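Side-chain contacts in glycosyltransferase (Streptomyces halstedii, PDB 3WAD), which belongs to the GT-B class of glycosyltransferases, enzymes built from two Rossmann-like domains that face each other across a cleft: residues 4-9 with 113-118; 94-99 with 178-183; 101-106 with 130-135; 127-130 with 136-139; 145-150 with 196-201. All blocks are in the same frame, centred on the assembly; numbering follows the deposited sequence.

How the interactions relate
From the N terminus, interaction 1 closes the first long loop by laying helix 109-122 against strand 2-6. Interactions 2 and 3 start on helix 89-106, inside that loop, and end beyond it, so each crosses interaction 1; interaction 3, reaching the turn after strand 126-130, is nested within the larger loop that interaction 2 closes at helix 179-188. Interaction 4, a local closure between strand 126-130 and helix 135-141, nests in interaction 2 and shares D130 with interaction 3. Interaction 5 opens on strand 147-150 and crosses interaction 2 by ending at helix 198-201. Interactions 1, 4 and 5 set helices against the parallel sheet; 2 and 3 join helix 89-106 to another helix and a loop.

Interaction 1 (4-9 with 113-118); sequences LMTVFA and ADLVAH
L4 spreads its two methyl groups over L115 and the rim of the H118 ring. Its CD2 rests 3.7 Å from L115 CD1, the two leucines overlapping side by side, their chains pointing opposite ways. The other branch, L4 CD1, comes up to the edge of the imidazole near its plane, 3.6 Å from H118 CD2, so the histidine offers a C-H edge to the leucine and neither face. L4 CG stands anti to the backbone N (chi1 175°), which carries the fork outward from the strand and across to the helix.

L115 divides its own methyls between two strand residues. While CD1 sits against L4, CD2 turns to T6, where it lies 3.7 Å from OG1 and 3.8 Å from CG2 of that threonine and thus covers both tips of its branch. The hydroxyl beneath this methyl is not left without a partner: T6 OG1 gives its hydrogen to the carbonyl oxygen of A34 on the adjacent strand. H118 is likewise held from outside, its NE2 being hydrogen-bonded to ND1 of H32, and its ring also meets that of W122.

The axes of strand 4-6 and helix 113-118 run 11.0 Å apart and almost antiparallel, at 170°, as expected where a helix of a Rossmann-like domain returns over its parallel sheet. L115 reaches further, to A34 of strand 30-35 and to A135 and A139 of helix 135-141, while R240 of the second subunit packs on H118.

Interaction 2 (94-99 with 178-183); sequences DVFAQY and DPLADW
L180 lies along one face of the F96 ring, from its root to its centre. Its CD1 methyl hangs 3.8 Å from the ring centroid and only 1° off the normal, a CH-pi contact aimed squarely at the middle of the phenyl. The second methyl, L180 CD2, drops beside the base of the ring and meets F96 CB at 3.5 Å, while the branch carbon CG stands over the ring atoms between the two. F96 CG is anti to its own carbonyl carbon, which swings the ring toward helix 179-188, and chi2 of -21° turns its face to the leucine.

Next to this CH-pi contact the pyrrolidine of P179 leans on the backbone of helix 89-106. P179 CB is 3.7 Å from A97 N and 4.1 Å from A97 CB; the helix backbones come nearest here, A97 CA and P179 CA being 5.2 Å apart. D178 caps the helix that starts with P179: its OD1 accepts from L180 N at 2.9 Å and from A181 N, both weakly, and its OD2 forms a salt bridge with R161.

The short helical segments run 9.0 Å apart at a shallow 26°, joining two helices of the N-terminal domain side by side. Helix 156-168 packs against both: F164 meets F96 edge-to-face, W157 approaches F96 obliquely, and both R161 and W157 touch L180.

Interaction 3 (101-106 with 130-135); sequences QIYEYM and DALTYA
The backbones of helix 89-106 and the turn after strand 126-130 come within 6.6 Å between Y103 CA and L132 CA, and a water bridges them. It donates to the carbonyl oxygens of Y103 and L132 and accepts from Y134 N, so three main-chain polar groups are paired through one molecule.

L132 meets both helix side chains. Its CD2 methyl presses obliquely on the phenol end of Y103, 3.2 Å from OH and 3.4 Å from CZ of that tyrosine, a tight fit. M106, three residues further along the helix, bends at chi3 (59°) and brings its CE methyl to 3.9 Å from L132 CB, while its sulfur lies in plane at the edge of the Y103 ring. Y134 adds a looser contact, its CE1 4.2 Å from Y103 CD2, the two rings nearly parallel but well displaced, meeting only at this corner; the Y134 hydroxyl is bonded to the carbonyl of V200.

The loop is fixed from within by D130. OD2 of D130 accepts from T133 OG1 at 2.8 Å on its anti side, tilted out of the carboxylate plane, and from L132 N at 2.9 Å well above that plane, the donors arriving from opposite faces. The other oxygen, OD1, is hydrogen-bonded to H13 ND1.

D130 to T133 form a type I beta turn, and the D130 OD2 to L132 N bond makes an Asx turn within it. It links strand 126-130 to helix 135-141 at the carboxyl end of the parallel sheet, where loops of GT-B proteins generally border the interdomain cleft.

Interaction 4 (127-130 with 136-139); sequences VIWD and GPIA
W129 leaves strand 126-130 toward the start of helix 135-141, and its CB first meets the glycine there, 3.8 Å from G136 CA. From CB the indole turns into the space between its own backbone N and carbonyl carbon (chi1 45°), which folds it back over the helix terminus. CG touches both helix residues, passing G136 CA and P137 CD. At the ring fusion the contact is closest: CD2 lies 3.6 Å from P137 CD, with CE2 hardly farther from the same atom. Farther out, CZ2 and CH2 lie beneath P137 CG, on the same ring face, at 3.9 and 4.0 Å respectively, so the proline ring covers the benzo part up to its tip.

P137 CD stands over the six-membered ring, 3.6 Å from its centroid and 15° off the normal, a CH-pi contact in which the pyrrolidine crosses the indole at about a right angle. The absence of a side chain on G136 lets the strand and helix backbones approach, with W129 CA and G136 CA 5.1 Å apart. Two residues earlier on the strand, V127 pushes its CG1 branch to 3.5 Å from G136 O.

The polar edge of W129 points elsewhere, NE1 being hydrogen-bonded to ND1 of H147, while Y134 meets the indole edge-to-face near its benzo end.

Strand 126-130 and helix 135-141 are the first two elements of a beta-alpha-beta crossover completed by strand 147-150. Strand 2-6 flanks strand 126-130 on its other side, with T6 against W129 and L4 against V127, while helix 109-122 packs against A139 and I138.

Interaction 5 (145-150 with 196-201); sequences APHVRM and TESLVT
R149 NE donates to the carbonyl oxygen of T201 across 2.9 Å, with an N-H...O angle of 150°. The approach is from above the carbonyl plane, 44° out of it, and not along a lone pair. The same oxygen is crowded by the arginine's aliphatic stem, R149 CB lying 3.3 Å from T201 O and CD 3.6 Å from it. A bend at chi3 (64°) brings NE back over this carbonyl and turns one guanidinium face to T201 CG2, 3.8 Å above the plane and toward its rim. Both terminal nitrogens are engaged elsewhere: NH1 in a salt bridge with D155 and NH2 in a hydrogen bond with T205 OG1.

These contacts seat helix 198-201 on strand 147-150 of the parallel sheet of the Rossmann-like N-terminal domain; just beyond, the chain enters strand 204-206, the next strand over.

H147, two residues before the arginine, points its ring edge at the same helix. Its CE1 comes 3.2 Å from S198 O, close to the ring plane, a C-H approach that probably has some electrostatic character. NE2 of H147 is bonded to E141 OE1. Within 196-201, the hydroxyls of S198 and T196 share a hydrogen bond of 2.8 Å between S198 OG and T196 OG1.

Interaction 1 (4-9 with 113-118)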
# COMPACT_ATOMS: atom_id res chain seq x y z
N LEU B 4 9.30 -5.26 12.12
CA LEU B 4 9.79 -6.23 11.19
C LEU B 4 8.68 -7.30 10.97
O LEU B 4 8.39 -8.11 11.85
CB LEU B 4 11.12 -6.82 11.69
CG LEU B 4 11.77 -7.94 10.92
CD1 LEU B 4 12.08 -7.45 9.46
CD2 LEU B 4 13.02 -8.54 11.59
N MET B 5 8.09 -7.32 9.79
CA MET B 5 7.09 -8.34 9.43
C MET B 5 7.70 -9.38 8.55
O MET B 5 8.51 -9.03 7.68
CB MET B 5 5.95 -7.70 8.69
CG MET B 5 5.38 -6.50 9.50
SD MET B 5 3.90 -5.76 8.75
CE MET B 5 2.66 -7.08 8.89
N THR B 6 7.40 -10.66 8.80
CA THR B 6 8.05 -11.65 8.01
C THR B 6 6.99 -12.67 7.52
O THR B 6 6.07 -13.00 8.25
CB THR B 6 9.24 -12.23 8.71
OG1 THR B 6 9.90 -13.18 7.86
CG2 THR B 6 8.83 -12.89 10.07
N VAL B 7 7.12 -13.10 6.28
CA VAL B 7 6.20 -14.10 5.73
C VAL B 7 7.02 -14.95 4.75
O VAL B 7 7.88 -14.39 4.03
CB VAL B 7 4.92 -13.43 5.12
CG1 VAL B 7 5.31 -12.50 3.99
CG2 VAL B 7 3.95 -14.48 4.56
N PHE B 8 6.81 -16.28 4.71
CA PHE B 8 7.45 -17.11 3.68
C PHE B 8 6.96 -16.68 2.25
O PHE B 8 5.95 -16.00 2.14
CB PHE B 8 7.30 -18.63 3.93
CG PHE B 8 5.91 -19.16 3.65
CD1 PHE B 8 5.64 -19.83 2.44
CD2 PHE B 8 4.84 -18.91 4.54
CE1 PHE B 8 4.28 -20.29 2.15
CE2 PHE B 8 3.53 -19.38 4.29
CZ PHE B 8 3.25 -20.09 3.11
N ALA B 9 7.69 -17.06 1.18
CA ALA B 9 7.36 -16.59 -0.18
C ALA B 9 6.11 -17.24 -0.75
O ALA B 9 6.14 -18.32 -1.39
CB ALA B 9 8.60 -16.71 -1.16
N ALA B 113 18.95 -17.20 9.56
CA ALA B 113 20.19 -16.43 9.87
C ALA B 113 20.12 -14.98 9.26
O ALA B 113 20.32 -13.90 9.98
CB ALA B 113 21.39 -17.25 9.43
N ASP B 114 19.69 -14.89 7.99
CA ASP B 114 19.47 -13.55 7.39
C ASP B 114 18.49 -12.77 8.16
O ASP B 114 18.69 -11.57 8.33
CB ASP B 114 19.00 -13.56 5.92
CG ASP B 114 20.06 -14.04 4.97
OD1 ASP B 114 21.09 -14.58 5.47
OD2 ASP B 114 19.87 -13.91 3.73
N LEU B 115 17.36 -13.36 8.57
CA LEU B 115 16.41 -12.52 9.35
C LEU B 115 16.96 -12.09 10.76
O LEU B 115 16.67 -10.99 11.22
CB LEU B 115 15.00 -13.16 9.50
CG LEU B 115 13.88 -12.30 10.09
CD1 LEU B 115 13.43 -11.20 9.10
CD2 LEU B 115 12.64 -13.17 10.42
N VAL B 116 17.63 -13.01 11.46
CA VAL B 116 18.30 -12.64 12.75
C VAL B 116 19.32 -11.47 12.57
O VAL B 116 19.22 -10.42 13.24
CB VAL B 116 18.97 -13.82 13.40
CG1 VAL B 116 19.62 -13.38 14.75
CG2 VAL B 116 17.91 -14.96 13.68
N ALA B 117 20.22 -11.63 11.60
CA ALA B 117 21.17 -10.56 11.24
C ALA B 117 20.51 -9.24 11.03
O ALA B 117 20.99 -8.25 11.57
CB ALA B 117 22.03 -10.93 10.04
N HIS B 118 19.40 -9.18 10.25
CA HIS B 118 18.60 -7.95 10.07
C HIS B 118 17.96 -7.43 11.35
O HIS B 118 17.84 -6.18 11.59
CB HIS B 118 17.49 -8.14 9.01
CG HIS B 118 16.76 -6.87 8.66
ND1 HIS B 118 17.39 -5.83 8.01
CD2 HIS B 118 15.48 -6.47 8.86
CE1 HIS B 118 16.54 -4.83 7.85
NE2 HIS B 118 15.37 -5.19 8.36

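Interaction 2 (94-99 with 178-183)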
# COMPACT_ATOMS: atom_id res chain seq x y z
N ASP B 94 2.98 -36.66 16.22
CA ASP B 94 3.47 -36.95 14.88
C ASP B 94 3.13 -35.84 13.89
O ASP B 94 3.89 -35.62 12.99
CB ASP B 94 3.03 -38.31 14.34
CG ASP B 94 3.49 -39.49 15.22
OD1 ASP B 94 4.46 -39.37 16.03
OD2 ASP B 94 2.86 -40.59 15.07
N VAL B 95 1.98 -35.19 14.05
CA VAL B 95 1.70 -34.03 13.25
C VAL B 95 2.87 -33.00 13.47
O VAL B 95 3.43 -32.49 12.51
CB VAL B 95 0.31 -33.41 13.53
CG1 VAL B 95 0.19 -32.14 12.85
CG2 VAL B 95 -0.85 -34.33 12.95
N PHE B 96 3.23 -32.78 14.74
CA PHE B 96 4.26 -31.84 15.09
C PHE B 96 5.62 -32.20 14.53
O PHE B 96 6.35 -31.32 14.02
CB PHE B 96 4.34 -31.56 16.59
CG PHE B 96 3.21 -30.76 17.11
CD1 PHE B 96 2.47 -29.97 16.27
CD2 PHE B 96 2.89 -30.77 18.47
CE1 PHE B 96 1.43 -29.22 16.73
CE2 PHE B 96 1.84 -29.98 18.95
CZ PHE B 96 1.10 -29.25 18.10
N ALA B 97 5.97 -33.47 14.62
CA ALA B 97 7.22 -33.96 14.02
C ALA B 97 7.26 -33.71 12.52
O ALA B 97 8.28 -33.25 12.02
CB ALA B 97 7.46 -35.41 14.36
N GLN B 98 6.16 -33.97 11.81
CA GLN B 98 6.14 -33.78 10.36
C GLN B 98 6.12 -32.31 9.93
O GLN B 98 6.90 -31.93 9.07
CB GLN B 98 4.94 -34.47 9.73
CG GLN B 98 4.83 -34.29 8.20
CD GLN B 98 3.47 -34.85 7.70
OE1 GLN B 98 3.39 -36.01 7.33
NE2 GLN B 98 2.41 -34.05 7.76
N TYR B 99 5.27 -31.50 10.54
CA TYR B 99 5.17 -30.14 10.14
C TYR B 99 6.34 -29.28 10.61
O TYR B 99 6.63 -28.25 10.02
CB TYR B 99 3.90 -29.58 10.69
CG TYR B 99 2.79 -29.85 9.76
CD1 TYR B 99 1.94 -30.90 9.99
CD2 TYR B 99 2.66 -29.09 8.59
CE1 TYR B 99 0.90 -31.17 9.11
CE2 TYR B 99 1.65 -29.35 7.69
CZ TYR B 99 0.78 -30.39 7.97
OH TYR B 99 -0.22 -30.67 7.10
N ASP B 178 8.54 -33.60 23.05
CA ASP B 178 7.89 -32.52 22.37
C ASP B 178 8.68 -32.15 21.08
O ASP B 178 9.70 -31.45 21.17
CB ASP B 178 7.80 -31.32 23.33
CG ASP B 178 7.08 -30.16 22.73
OD1 ASP B 178 6.82 -30.15 21.51
OD2 ASP B 178 6.72 -29.23 23.48
N PRO B 179 8.23 -32.63 19.91
CA PRO B 179 8.96 -32.30 18.68
C PRO B 179 9.08 -30.81 18.42
O PRO B 179 10.04 -30.39 17.80
CB PRO B 179 8.16 -32.98 17.56
CG PRO B 179 7.35 -34.13 18.33
CD PRO B 179 7.03 -33.49 19.67
N LEU B 180 8.13 -30.01 18.88
CA LEU B 180 8.24 -28.59 18.64
C LEU B 180 9.40 -27.97 19.49
O LEU B 180 10.01 -26.93 19.09
CB LEU B 180 6.92 -27.87 18.92
CG LEU B 180 5.67 -28.25 18.11
CD1 LEU B 180 4.62 -27.13 18.16
CD2 LEU B 180 6.04 -28.51 16.66
N ALA B 181 9.68 -28.58 20.65
CA ALA B 181 10.69 -28.05 21.53
C ALA B 181 12.00 -28.47 20.97
O ALA B 181 12.97 -27.72 21.02
CB ALA B 181 10.52 -28.63 22.99
N ASP B 182 12.09 -29.68 20.46
CA ASP B 182 13.35 -30.12 19.91
C ASP B 182 13.64 -29.27 18.64
O ASP B 182 14.75 -28.79 18.45
CB ASP B 182 13.30 -31.58 19.55
CG ASP B 182 13.24 -32.50 20.78
OD1 ASP B 182 13.15 -31.97 21.90
OD2 ASP B 182 13.23 -33.74 20.60
N TRP B 183 12.63 -29.09 17.80
CA TRP B 183 12.80 -28.28 16.57
C TRP B 183 13.25 -26.87 16.84
O TRP B 183 14.26 -26.48 16.33
CB TRP B 183 11.54 -28.28 15.74
CG TRP B 183 11.57 -27.31 14.59
CD1 TRP B 183 12.61 -27.09 13.64
CD2 TRP B 183 10.48 -26.51 14.18
NE1 TRP B 183 12.19 -26.13 12.74
CE2 TRP B 183 10.90 -25.77 13.04
CE3 TRP B 183 9.19 -26.32 14.67
CZ2 TRP B 183 10.06 -24.85 12.42
CZ3 TRP B 183 8.36 -25.43 14.05
CH2 TRP B 183 8.79 -24.73 12.90

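Interaction 3 (101-106 with 130-135)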
# COMPACT_ATOMS: atom_id res chain seq x y z
N GLN B 101 9.23 -30.31 10.16
CA GLN B 101 10.14 -30.44 9.01
C GLN B 101 9.74 -29.60 7.85
O GLN B 101 10.56 -28.93 7.25
CB GLN B 101 10.31 -31.90 8.60
CG GLN B 101 11.08 -32.53 9.69
CD GLN B 101 11.29 -33.98 9.51
OE1 GLN B 101 10.55 -34.66 8.79
NE2 GLN B 101 12.30 -34.50 10.22
N ILE B 102 8.46 -29.66 7.51
CA ILE B 102 7.95 -28.83 6.45
C ILE B 102 8.16 -27.31 6.71
O ILE B 102 8.50 -26.51 5.80
CB ILE B 102 6.45 -29.11 6.31
CG1 ILE B 102 6.29 -30.53 5.80
CG2 ILE B 102 5.80 -28.04 5.39
CD1 ILE B 102 4.86 -31.14 5.97
N TYR B 103 7.97 -26.89 7.96
CA TYR B 103 7.99 -25.46 8.23
C TYR B 103 9.44 -25.01 8.25
O TYR B 103 9.74 -23.90 7.87
CB TYR B 103 7.27 -25.10 9.52
CG TYR B 103 5.73 -25.25 9.45
CD1 TYR B 103 5.06 -25.26 8.21
CD2 TYR B 103 4.95 -25.40 10.64
CE1 TYR B 103 3.67 -25.39 8.13
CE2 TYR B 103 3.52 -25.56 10.57
CZ TYR B 103 2.90 -25.52 9.32
OH TYR B 103 1.50 -25.66 9.23
N GLU B 104 10.33 -25.92 8.64
CA GLU B 104 11.74 -25.64 8.56
C GLU B 104 12.16 -25.36 7.13
O GLU B 104 12.91 -24.39 6.87
CB GLU B 104 12.59 -26.75 9.15
CG GLU B 104 14.11 -26.47 8.92
CD GLU B 104 14.64 -25.35 9.79
OE1 GLU B 104 13.93 -24.80 10.72
OE2 GLU B 104 15.82 -24.97 9.51
N TYR B 105 11.73 -26.25 6.22
CA TYR B 105 11.94 -26.09 4.78
C TYR B 105 11.47 -24.70 4.27
O TYR B 105 12.12 -24.10 3.43
CB TYR B 105 11.14 -27.18 4.05
CG TYR B 105 11.35 -27.19 2.58
CD1 TYR B 105 12.29 -28.05 1.99
CD2 TYR B 105 10.59 -26.36 1.76
CE1 TYR B 105 12.47 -28.07 0.60
CE2 TYR B 105 10.78 -26.35 0.37
CZ TYR B 105 11.72 -27.20 -0.18
OH TYR B 105 11.85 -27.22 -1.52
N MET B 106 10.33 -24.25 4.77
CA MET B 106 9.70 -22.99 4.38
C MET B 106 10.35 -21.73 4.97
O MET B 106 10.06 -20.63 4.48
CB MET B 106 8.20 -22.99 4.78
CG MET B 106 7.40 -23.82 3.82
SD MET B 106 5.86 -24.38 4.60
CE MET B 106 5.09 -22.82 5.03
N ASP B 130 3.82 -14.02 9.98
CA ASP B 130 2.87 -15.03 9.44
C ASP B 130 3.01 -16.38 10.17
O ASP B 130 4.12 -16.85 10.36
CB ASP B 130 3.17 -15.22 7.98
CG ASP B 130 2.58 -16.54 7.42
OD1 ASP B 130 1.45 -16.45 6.95
OD2 ASP B 130 3.25 -17.62 7.46
N ALA B 131 1.86 -16.99 10.53
CA ALA B 131 1.85 -18.10 11.49
C ALA B 131 2.64 -19.34 11.02
O ALA B 131 2.99 -20.22 11.81
CB ALA B 131 0.41 -18.46 11.87
N LEU B 132 2.91 -19.41 9.71
CA LEU B 132 3.69 -20.50 9.16
C LEU B 132 5.16 -20.14 9.01
O LEU B 132 5.91 -20.94 8.43
CB LEU B 132 3.12 -20.90 7.79
CG LEU B 132 1.70 -21.48 7.86
CD1 LEU B 132 1.32 -22.22 6.52
CD2 LEU B 132 1.52 -22.44 9.01
N THR B 133 5.56 -18.94 9.45
CA THR B 133 6.92 -18.49 9.16
C THR B 133 7.86 -18.44 10.43
O THR B 133 8.07 -17.37 11.01
CB THR B 133 6.86 -17.06 8.44
OG1 THR B 133 6.03 -17.17 7.27
CG2 THR B 133 8.28 -16.66 7.98
N TYR B 134 8.43 -19.56 10.80
CA TYR B 134 9.08 -19.70 12.12
C TYR B 134 10.48 -19.08 12.25
O TYR B 134 11.10 -19.15 13.32
CB TYR B 134 9.05 -21.17 12.62
CG TYR B 134 7.73 -21.49 13.31
CD1 TYR B 134 6.58 -21.88 12.58
CD2 TYR B 134 7.59 -21.26 14.69
CE1 TYR B 134 5.37 -22.11 13.22
CE2 TYR B 134 6.41 -21.50 15.33
CZ TYR B 134 5.30 -21.92 14.60
OH TYR B 134 4.13 -22.12 15.31
N ALA B 135 10.99 -18.48 11.19
CA ALA B 135 12.07 -17.52 11.40
C ALA B 135 11.69 -16.28 12.27
O ALA B 135 12.52 -15.77 13.08
CB ALA B 135 12.63 -17.10 10.02
O HOH W 1 8.36 -21.79 9.07

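Interaction 4 (127-130 with 136-139)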
# COMPACT_ATOMS: atom_id res chain seq x y z
N VAL B 127 8.20 -7.61 16.16
CA VAL B 127 8.16 -8.57 15.03
C VAL B 127 6.71 -9.12 14.85
O VAL B 127 6.03 -9.51 15.85
CB VAL B 127 9.23 -9.65 15.13
CG1 VAL B 127 9.13 -10.77 13.95
CG2 VAL B 127 10.66 -8.96 15.18
N ILE B 128 6.21 -9.06 13.60
CA ILE B 128 4.84 -9.65 13.25
C ILE B 128 5.13 -10.75 12.23
O ILE B 128 5.66 -10.48 11.15
CB ILE B 128 3.86 -8.67 12.66
CG1 ILE B 128 3.66 -7.44 13.62
CG2 ILE B 128 2.48 -9.38 12.31
CD1 ILE B 128 2.82 -6.38 13.05
N TRP B 129 4.87 -12.00 12.60
CA TRP B 129 5.22 -13.10 11.70
C TRP B 129 3.95 -13.84 11.28
O TRP B 129 3.15 -14.27 12.11
CB TRP B 129 6.18 -14.07 12.28
CG TRP B 129 5.93 -14.56 13.75
CD1 TRP B 129 6.02 -13.81 14.96
CD2 TRP B 129 5.57 -15.90 14.14
NE1 TRP B 129 5.81 -14.66 16.04
CE2 TRP B 129 5.51 -15.92 15.57
CE3 TRP B 129 5.42 -17.11 13.43
CZ2 TRP B 129 5.25 -17.10 16.29
CZ3 TRP B 129 5.16 -18.27 14.14
CH2 TRP B 129 5.08 -18.26 15.58
N ASP B 130 3.82 -14.02 9.98
CA ASP B 130 2.87 -15.03 9.44
C ASP B 130 3.01 -16.38 10.17
O ASP B 130 4.12 -16.85 10.36
CB ASP B 130 3.17 -15.22 7.98
CG ASP B 130 2.58 -16.54 7.42
OD1 ASP B 130 1.45 -16.45 6.95
OD2 ASP B 130 3.25 -17.62 7.46
N GLY B 136 10.44 -15.81 12.14
CA GLY B 136 9.87 -14.68 12.89
C GLY B 136 10.23 -14.65 14.39
O GLY B 136 10.89 -13.67 14.87
N PRO B 137 9.77 -15.68 15.14
CA PRO B 137 10.02 -15.69 16.59
C PRO B 137 11.50 -15.85 16.97
O PRO B 137 11.86 -15.34 17.99
CB PRO B 137 9.16 -16.88 17.11
CG PRO B 137 9.02 -17.82 15.90
CD PRO B 137 8.97 -16.85 14.70
N ILE B 138 12.31 -16.61 16.22
CA ILE B 138 13.77 -16.73 16.47
C ILE B 138 14.44 -15.32 16.39
O ILE B 138 15.14 -14.84 17.38
CB ILE B 138 14.41 -17.72 15.50
CG1 ILE B 138 13.69 -19.09 15.59
CG2 ILE B 138 15.93 -17.90 15.71
CD1 ILE B 138 13.77 -19.75 17.00
N ALA B 139 14.17 -14.63 15.26
CA ALA B 139 14.76 -13.31 15.07
C ALA B 139 14.35 -12.35 16.21
O ALA B 139 15.23 -11.64 16.75
CB ALA B 139 14.37 -12.73 13.72

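Interaction 5 (145-150 with 196-201)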
# COMPACT_ATOMS: atom_id res chain seq x y z
N ALA B 145 12.55 -8.40 21.23
CA ALA B 145 11.33 -7.73 20.82
C ALA B 145 10.20 -8.72 21.09
O ALA B 145 10.35 -9.93 20.87
CB ALA B 145 11.39 -7.28 19.31
N PRO B 146 9.07 -8.21 21.54
CA PRO B 146 7.84 -8.89 21.64
C PRO B 146 7.43 -9.23 20.14
O PRO B 146 7.79 -8.47 19.17
CB PRO B 146 6.95 -7.82 22.19
CG PRO B 146 7.61 -6.46 21.66
CD PRO B 146 8.95 -6.74 21.77
N HIS B 147 6.77 -10.37 19.91
CA HIS B 147 6.40 -10.76 18.51
C HIS B 147 4.95 -11.24 18.48
O HIS B 147 4.49 -11.96 19.39
CB HIS B 147 7.39 -11.75 17.93
CG HIS B 147 7.73 -12.87 18.86
ND1 HIS B 147 7.03 -14.06 18.86
CD2 HIS B 147 8.63 -12.96 19.87
CE1 HIS B 147 7.51 -14.84 19.81
NE2 HIS B 147 8.51 -14.21 20.40
N VAL B 148 4.24 -10.83 17.44
CA VAL B 148 2.85 -11.17 17.28
C VAL B 148 2.72 -12.21 16.16
O VAL B 148 3.18 -11.94 14.98
CB VAL B 148 2.07 -9.95 16.92
CG1 VAL B 148 0.59 -10.33 16.62
CG2 VAL B 148 2.14 -8.95 18.04
N ARG B 149 2.15 -13.38 16.49
CA ARG B 149 1.91 -14.43 15.51
C ARG B 149 0.61 -14.07 14.74
O ARG B 149 -0.47 -13.99 15.34
CB ARG B 149 1.93 -15.83 16.16
CG ARG B 149 1.66 -17.01 15.17
CD ARG B 149 1.70 -18.34 15.88
NE ARG B 149 0.61 -18.37 16.85
CZ ARG B 149 -0.44 -19.19 16.80
NH1 ARG B 149 -0.56 -20.10 15.82
NH2 ARG B 149 -1.39 -19.06 17.73
N MET B 150 0.74 -13.84 13.43
CA MET B 150 -0.39 -13.43 12.65
C MET B 150 -1.08 -14.62 11.93
O MET B 150 -0.48 -15.27 11.07
CB MET B 150 -0.07 -12.31 11.65
CG MET B 150 -1.33 -11.91 10.86
SD MET B 150 -1.01 -10.32 10.04
CE MET B 150 -2.65 -9.90 9.63
N THR B 196 11.25 -21.23 24.43
CA THR B 196 10.15 -20.93 25.33
C THR B 196 8.90 -21.30 24.55
O THR B 196 8.95 -21.36 23.31
CB THR B 196 10.01 -19.43 25.59
OG1 THR B 196 10.16 -18.70 24.33
CG2 THR B 196 11.07 -18.93 26.59
N GLU B 197 7.77 -21.41 25.25
CA GLU B 197 6.51 -21.72 24.61
C GLU B 197 6.07 -20.54 23.71
O GLU B 197 5.34 -20.69 22.74
CB GLU B 197 5.45 -22.09 25.65
CG GLU B 197 4.06 -22.46 25.08
CD GLU B 197 4.02 -23.75 24.19
OE1 GLU B 197 4.98 -24.54 24.21
OE2 GLU B 197 3.00 -23.99 23.47
N SER B 198 6.56 -19.36 24.02
CA SER B 198 6.19 -18.21 23.24
C SER B 198 6.82 -18.30 21.83
O SER B 198 6.36 -17.63 20.92
CB SER B 198 6.62 -16.96 24.00
OG SER B 198 8.02 -16.95 23.93
N LEU B 199 7.80 -19.18 21.61
CA LEU B 199 8.35 -19.40 20.25
C LEU B 199 7.33 -20.12 19.35
O LEU B 199 7.37 -20.03 18.11
CB LEU B 199 9.65 -20.25 20.26
CG LEU B 199 10.85 -19.53 20.93
CD1 LEU B 199 12.00 -20.44 20.86
CD2 LEU B 199 11.17 -18.18 20.21
N VAL B 200 6.43 -20.85 20.00
CA VAL B 200 5.45 -21.63 19.27
C VAL B 200 4.29 -20.80 18.84
O VAL B 200 3.82 -20.92 17.69
CB VAL B 200 4.90 -22.83 20.12
CG1 VAL B 200 3.73 -23.44 19.37
CG2 VAL B 200 6.04 -23.89 20.34
N THR B 201 3.79 -19.96 19.77
CA THR B 201 2.58 -19.24 19.47
C THR B 201 2.60 -17.71 19.52
O THR B 201 1.54 -17.08 19.24
CB THR B 201 1.45 -19.77 20.33
OG1 THR B 201 1.90 -19.77 21.68
CG2 THR B 201 1.00 -21.27 19.86